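Local coordinates for protein TqaA (Penicillium aethiopicum, PDB 5DLK) that probably closes nonribosomal peptides into rings, as the terminal condensation-like domain of a fungal peptide synthetase that receives its substrate on a phosphopantetheine arm, at residues A290-L295 and L333-P338; M347-H352 and T461-D466. All blocks are in the same frame, centred on the assembly; numbering follows the deposited sequence.

Contact 1: A290-L295 and L333-P338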
loop_
_atom_site.group_PDB
_atom_site.type_symbol
_atom_site.label_atom_id
_atom_site.label_comp_id
_atom_site.label_asym_id
_atom_site.label_seq_id
_atom_site.Cartn_x
_atom_site.Cartn_y
_atom_site.Cartn_z
ATOM N N ALA A 290 -14.779 11.219 -11.687
ATOM C CA ALA A 290 -15.541 12.108 -10.821
ATOM C C ALA A 290 -14.606 13.120 -10.148
ATOM O O ALA A 290 -14.913 14.315 -10.036
ATOM C CB ALA A 290 -16.321 11.292 -9.751
ATOM N N THR A 291 -13.462 12.629 -9.694
ATOM C CA THR A 291 -12.458 13.478 -9.066
ATOM C C THR A 291 -11.934 14.530 -10.063
ATOM O O THR A 291 -11.731 15.698 -9.697
ATOM C CB THR A 291 -11.300 12.631 -8.519
ATOM O OG1 THR A 291 -11.825 11.721 -7.537
ATOM C CG2 THR A 291 -10.238 13.523 -7.867
ATOM N N ALA A 292 -11.733 14.120 -11.312
ATOM C CA ALA A 292 -11.247 15.062 -12.327
ATOM C C ALA A 292 -12.243 16.174 -12.598
ATOM O O ALA A 292 -11.859 17.336 -12.745
ATOM C CB ALA A 292 -10.925 14.338 -13.633
ATOM N N LEU A 293 -13.521 15.826 -12.652
ATOM C CA LEU A 293 -14.541 16.840 -12.893
ATOM C C LEU A 293 -14.607 17.815 -11.719
ATOM O O LEU A 293 -14.739 19.038 -11.918
ATOM C CB LEU A 293 -15.915 16.205 -13.130
ATOM C CG LEU A 293 -16.981 17.247 -13.476
ATOM C CD1 LEU A 293 -16.625 17.998 -14.765
ATOM C CD2 LEU A 293 -18.327 16.563 -13.596
ATOM N N PHE A 294 -14.557 17.267 -10.507
ATOM C CA PHE A 294 -14.532 18.065 -9.283
ATOM C C PHE A 294 -13.389 19.075 -9.344
ATOM O O PHE A 294 -13.582 20.285 -9.087
ATOM C CB PHE A 294 -14.398 17.149 -8.049
ATOM C CG PHE A 294 -14.225 17.900 -6.739
ATOM C CD1 PHE A 294 -15.328 18.278 -6.000
ATOM C CD2 PHE A 294 -12.956 18.192 -6.253
ATOM C CE1 PHE A 294 -15.166 18.963 -4.778
ATOM C CE2 PHE A 294 -12.790 18.871 -5.052
ATOM C CZ PHE A 294 -13.900 19.259 -4.323
ATOM N N LEU A 295 -12.196 18.592 -9.695
ATOM C CA LEU A 295 -11.053 19.493 -9.777
ATOM C C LEU A 295 -11.178 20.508 -10.920
ATOM O O LEU A 295 -10.809 21.667 -10.763
ATOM C CB LEU A 295 -9.758 18.705 -9.949
ATOM C CG LEU A 295 -9.311 17.900 -8.715
ATOM C CD1 LEU A 295 -8.112 17.018 -9.094
ATOM C CD2 LEU A 295 -8.961 18.807 -7.562
ATOM N N LEU A 333 -1.886 11.202 -12.802
ATOM C CA LEU A 333 -2.969 10.918 -13.715
ATOM C C LEU A 333 -3.380 12.254 -14.293
ATOM O O LEU A 333 -3.702 13.179 -13.546
ATOM C CB LEU A 333 -4.150 10.253 -12.982
ATOM C CG LEU A 333 -5.344 9.950 -13.892
ATOM C CD1 LEU A 333 -4.931 8.968 -14.998
ATOM C CD2 LEU A 333 -6.489 9.388 -13.039
ATOM N N ARG A 334 -3.347 12.360 -15.617
ATOM C CA ARG A 334 -3.726 13.589 -16.297
ATOM C C ARG A 334 -5.053 13.415 -17.011
ATOM O O ARG A 334 -5.236 12.440 -17.755
ATOM C CB ARG A 334 -2.643 13.979 -17.318
ATOM C CG ARG A 334 -2.957 15.281 -18.052
ATOM C CD ARG A 334 -1.856 15.584 -19.066
ATOM N NE ARG A 334 -2.034 16.909 -19.654
ATOM C CZ ARG A 334 -1.195 17.426 -20.543
ATOM N NH1 ARG A 334 -0.137 16.725 -20.929
ATOM N NH2 ARG A 334 -1.415 18.643 -21.036
ATOM N N VAL A 335 -5.960 14.356 -16.808
ATOM C CA VAL A 335 -7.253 14.329 -17.485
ATOM C C VAL A 335 -7.443 15.656 -18.198
ATOM O O VAL A 335 -7.417 16.724 -17.575
ATOM C CB VAL A 335 -8.410 14.054 -16.495
ATOM C CG1 VAL A 335 -9.768 14.082 -17.209
ATOM C CG2 VAL A 335 -8.174 12.727 -15.791
ATOM N N THR A 336 -7.650 15.581 -19.508
ATOM C CA THR A 336 -7.722 16.786 -20.323
ATOM C C THR A 336 -9.086 16.848 -20.988
ATOM O O THR A 336 -9.432 15.966 -21.788
ATOM C CB THR A 336 -6.647 16.819 -21.399
ATOM O OG1 THR A 336 -7.001 15.896 -22.432
ATOM C CG2 THR A 336 -5.297 16.438 -20.826
ATOM N N PHE A 337 -9.819 17.903 -20.674
ATOM C CA PHE A 337 -11.169 18.128 -21.198
ATOM C C PHE A 337 -11.113 18.957 -22.466
ATOM O O PHE A 337 -10.319 19.883 -22.549
ATOM C CB PHE A 337 -12.020 18.871 -20.174
ATOM C CG PHE A 337 -12.176 18.156 -18.864
ATOM C CD1 PHE A 337 -11.167 18.196 -17.900
ATOM C CD2 PHE A 337 -13.367 17.492 -18.573
ATOM C CE1 PHE A 337 -11.327 17.555 -16.677
ATOM C CE2 PHE A 337 -13.534 16.847 -17.359
ATOM C CZ PHE A 337 -12.509 16.882 -16.403
ATOM N N PRO A 338 -11.985 18.660 -23.437
ATOM C CA PRO A 338 -12.007 19.491 -24.649
ATOM C C PRO A 338 -12.729 20.824 -24.414
ATOM O O PRO A 338 -13.328 21.036 -23.366
ATOM C CB PRO A 338 -12.784 18.620 -25.652
ATOM C CG PRO A 338 -13.737 17.867 -24.821
ATOM C CD PRO A 338 -12.945 17.551 -23.511
#
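Ala292 of helix 283-299 and Val335 of the edge strand 329-336 have the nearest CA atoms of the two segments, 6.6 Å apart. From there the second segment leaves the strand at Phe337, yet Val335 and Phe337, two residues apart, both direct their CB atoms at the helix. The small methyl of Ala292 lets the strand come near: CB lies 3.8 Å from CG1 of Val335 and just as near its CB and CG2, meeting the valine between its two methyls. Phe337 reaches further along the helix, its CG anti to its own carbonyl carbon (chi1 -60°), and brings CZ to 3.7 Å from the backbone O of Ala292 in an oblique approach. The backbone N of Leu293 lies at the ring edge, 4.0 Å from CZ. Across this end of the ring runs the Leu293 side chain, roughly at a right angle, with CD1 4.2 Å from CE2. Replacing Phe337 with an alanine would probably open a gap beside Ala292 and leave Leu293 CD1 without its aromatic neighbour. Leu349 of helix 346-358 also packs on Val335. Such helix-on-sheet packing belongs to the alpha/beta core of the condensation-domain fold, related to the CoA-dependent acyltransferases.

Contact 2: M347-H352 and T461-D466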
loop_
_atom_site.group_PDB
_atom_site.type_symbol
_atom_site.label_atom_id
_atom_site.label_comp_id
_atom_site.label_asym_id
_atom_site.label_seq_id
_atom_site.Cartn_x
_atom_site.Cartn_y
_atom_site.Cartn_z
ATOM N N MET A 347 -19.906 9.752 -20.698
ATOM C CA MET A 347 -19.239 8.588 -21.276
ATOM C C MET A 347 -17.882 8.934 -21.912
ATOM O O MET A 347 -16.930 8.163 -21.804
ATOM C CB MET A 347 -20.127 7.923 -22.333
ATOM C CG MET A 347 -19.707 6.490 -22.602
ATOM S SD MET A 347 -20.156 5.466 -21.159
ATOM C CE MET A 347 -21.918 5.307 -21.474
ATOM N N ASP A 348 -17.826 10.076 -22.591
ATOM C CA ASP A 348 -16.592 10.536 -23.243
ATOM C C ASP A 348 -15.516 10.755 -22.188
ATOM O O ASP A 348 -14.351 10.405 -22.393
ATOM C CB ASP A 348 -16.824 11.829 -24.030
ATOM C CG ASP A 348 -17.800 11.646 -25.200
ATOM O OD1 ASP A 348 -17.683 10.625 -25.894
ATOM O OD2 ASP A 348 -18.669 12.516 -25.412
ATOM N N LEU A 349 -15.907 11.352 -21.064
ATOM C CA LEU A 349 -14.958 11.576 -19.972
ATOM C C LEU A 349 -14.510 10.246 -19.382
ATOM O O LEU A 349 -13.324 10.057 -19.084
ATOM C CB LEU A 349 -15.583 12.480 -18.886
ATOM C CG LEU A 349 -14.776 12.553 -17.589
ATOM C CD1 LEU A 349 -13.396 13.137 -17.869
ATOM C CD2 LEU A 349 -15.522 13.379 -16.524
ATOM N N LEU A 350 -15.444 9.311 -19.205
ATOM C CA LEU A 350 -15.077 8.016 -18.622
ATOM C C LEU A 350 -14.067 7.282 -19.531
ATOM O O LEU A 350 -13.076 6.750 -19.051
ATOM C CB LEU A 350 -16.310 7.149 -18.403
ATOM C CG LEU A 350 -17.247 7.723 -17.328
ATOM C CD1 LEU A 350 -18.566 6.936 -17.293
ATOM C CD2 LEU A 350 -16.555 7.652 -15.979
ATOM N N HIS A 351 -14.324 7.271 -20.838
ATOM C CA HIS A 351 -13.412 6.581 -21.757
ATOM C C HIS A 351 -12.026 7.206 -21.742
ATOM O O HIS A 351 -11.018 6.490 -21.724
ATOM C CB HIS A 351 -13.973 6.561 -23.191
ATOM C CG HIS A 351 -14.991 5.485 -23.400
ATOM N ND1 HIS A 351 -14.736 4.160 -23.115
ATOM C CD2 HIS A 351 -16.273 5.538 -23.832
ATOM C CE1 HIS A 351 -15.816 3.442 -23.373
ATOM N NE2 HIS A 351 -16.762 4.253 -23.808
ATOM N N HIS A 352 -11.982 8.536 -21.745
ATOM C CA HIS A 352 -10.711 9.251 -21.707
ATOM C C HIS A 352 -9.964 8.959 -20.410
ATOM O O HIS A 352 -8.761 8.681 -20.426
ATOM C CB HIS A 352 -10.927 10.760 -21.876
ATOM C CG HIS A 352 -9.688 11.584 -21.659
ATOM N ND1 HIS A 352 -8.600 11.537 -22.509
ATOM C CD2 HIS A 352 -9.375 12.480 -20.693
ATOM C CE1 HIS A 352 -7.661 12.359 -22.060
ATOM N NE2 HIS A 352 -8.115 12.959 -20.971
ATOM N N THR A 461 -22.347 9.020 -8.294
ATOM C CA THR A 461 -23.728 8.567 -8.496
ATOM C C THR A 461 -24.391 9.239 -9.709
ATOM O O THR A 461 -25.124 8.601 -10.455
ATOM C CB THR A 461 -24.574 8.815 -7.245
ATOM O OG1 THR A 461 -24.042 8.025 -6.180
ATOM C CG2 THR A 461 -26.016 8.417 -7.503
ATOM N N LYS A 462 -24.117 10.520 -9.920
ATOM C CA LYS A 462 -24.698 11.204 -11.074
ATOM C C LYS A 462 -24.178 10.607 -12.391
ATOM O O LYS A 462 -24.943 10.381 -13.331
ATOM C CB LYS A 462 -24.404 12.698 -10.998
ATOM C CG LYS A 462 -25.153 13.533 -12.029
ATOM C CD LYS A 462 -25.375 14.960 -11.529
ATOM C CE LYS A 462 -26.112 14.970 -10.193
ATOM N NZ LYS A 462 -26.421 16.357 -9.732
ATOM N N PHE A 463 -22.876 10.347 -12.448
ATOM C CA PHE A 463 -22.275 9.728 -13.633
ATOM C C PHE A 463 -22.921 8.377 -13.943
ATOM O O PHE A 463 -23.218 8.061 -15.099
ATOM C CB PHE A 463 -20.772 9.536 -13.434
ATOM C CG PHE A 463 -19.934 10.791 -13.636
ATOM C CD1 PHE A 463 -20.506 12.014 -13.898
ATOM C CD2 PHE A 463 -18.542 10.704 -13.561
ATOM C CE1 PHE A 463 -19.716 13.161 -14.066
ATOM C CE2 PHE A 463 -17.740 11.827 -13.746
ATOM C CZ PHE A 463 -18.312 13.048 -14.006
ATOM N N SER A 464 -23.132 7.596 -12.889
ATOM C CA SER A 464 -23.694 6.256 -12.969
ATOM C C SER A 464 -25.147 6.289 -13.448
ATOM O O SER A 464 -25.573 5.489 -14.294
ATOM C CB SER A 464 -23.605 5.593 -11.580
ATOM O OG SER A 464 -24.350 4.391 -11.523
ATOM N N THR A 465 -25.896 7.223 -12.881
ATOM C CA THR A 465 -27.322 7.380 -13.163
ATOM C C THR A 465 -27.591 7.821 -14.614
ATOM O O THR A 465 -28.535 7.330 -15.249
ATOM C CB THR A 465 -27.947 8.375 -12.167
ATOM O OG1 THR A 465 -27.711 7.897 -10.831
ATOM C CG2 THR A 465 -29.453 8.515 -12.375
ATOM N N ASP A 466 -26.771 8.725 -15.157
ATOM C CA ASP A 466 -26.956 9.129 -16.558
ATOM C C ASP A 466 -25.638 9.299 -17.317
ATOM O O ASP A 466 -25.160 10.417 -17.482
ATOM C CB ASP A 466 -27.743 10.432 -16.654
ATOM C CG ASP A 466 -28.174 10.749 -18.091
ATOM O OD1 ASP A 466 -27.932 9.907 -18.989
ATOM O OD2 ASP A 466 -28.760 11.832 -18.324
#
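Leu349 and Leu350 of helix 346-358 meet Phe463, in the last turn of helix 446-465, within the helical layer that backs a mixed beta-sheet in the condensation-domain fold. The cross-helix contact is wholly apolar, and one aromatic ring serves both leucines. Leu349 holds CG anti to its backbone N (chi1 169°), which carries CD2 to 3.8 Å from CZ of Phe463; CE2 is almost as near, and the two side chains cross at about a right angle. Leu350 makes the looser touch, its CD2 4.4 Å from the ring atom CD2 of Phe463. Both methyls come to the ring obliquely, in plain aliphatic-aromatic packing. All three residues are buried. Leu286 of helix 283-299 packs against both Leu350 and Phe463, making this a junction of three helices. The side chain of Leu350 lies about 8 Å from that of Thr282, a phosphopantetheine-binding residue.

Within each helix, backbone bonds run from His351 N to Met347 O and from Asp466 N to Lys462 O, the latter at the helix end. Thr461 O is gripped twice by one residue, from opposite faces of its carbonyl plane: Thr465 N approaches at 2.9 Å, and Thr465 OG1 donates at 2.7 Å.

How the contacts relate
Contacts 1 and 2 lie about 12 Å apart, centre to centre, and touch through several side chains, an instance of how a domain core lets a few residues serve more than one interface. Contact 1 sets a helix against an edge strand and is partly buried; contact 2 sets two other helices together, and its touching residues are all buried. Helix 346-358 follows strand 329-336 in the chain and folds back on the loop just after it, where Phe337 CE2 lies 3.7 Å from Leu349 CD1. Leu293 CD2 likewise packs 3.5 Å from Phe463 CZ. Both interfaces are apolar, although contact 1 also brings its ring against helix backbone atoms. Polar chemistry enters between them, where Thr336 N probably hydrogen-bonds to His352 NE2.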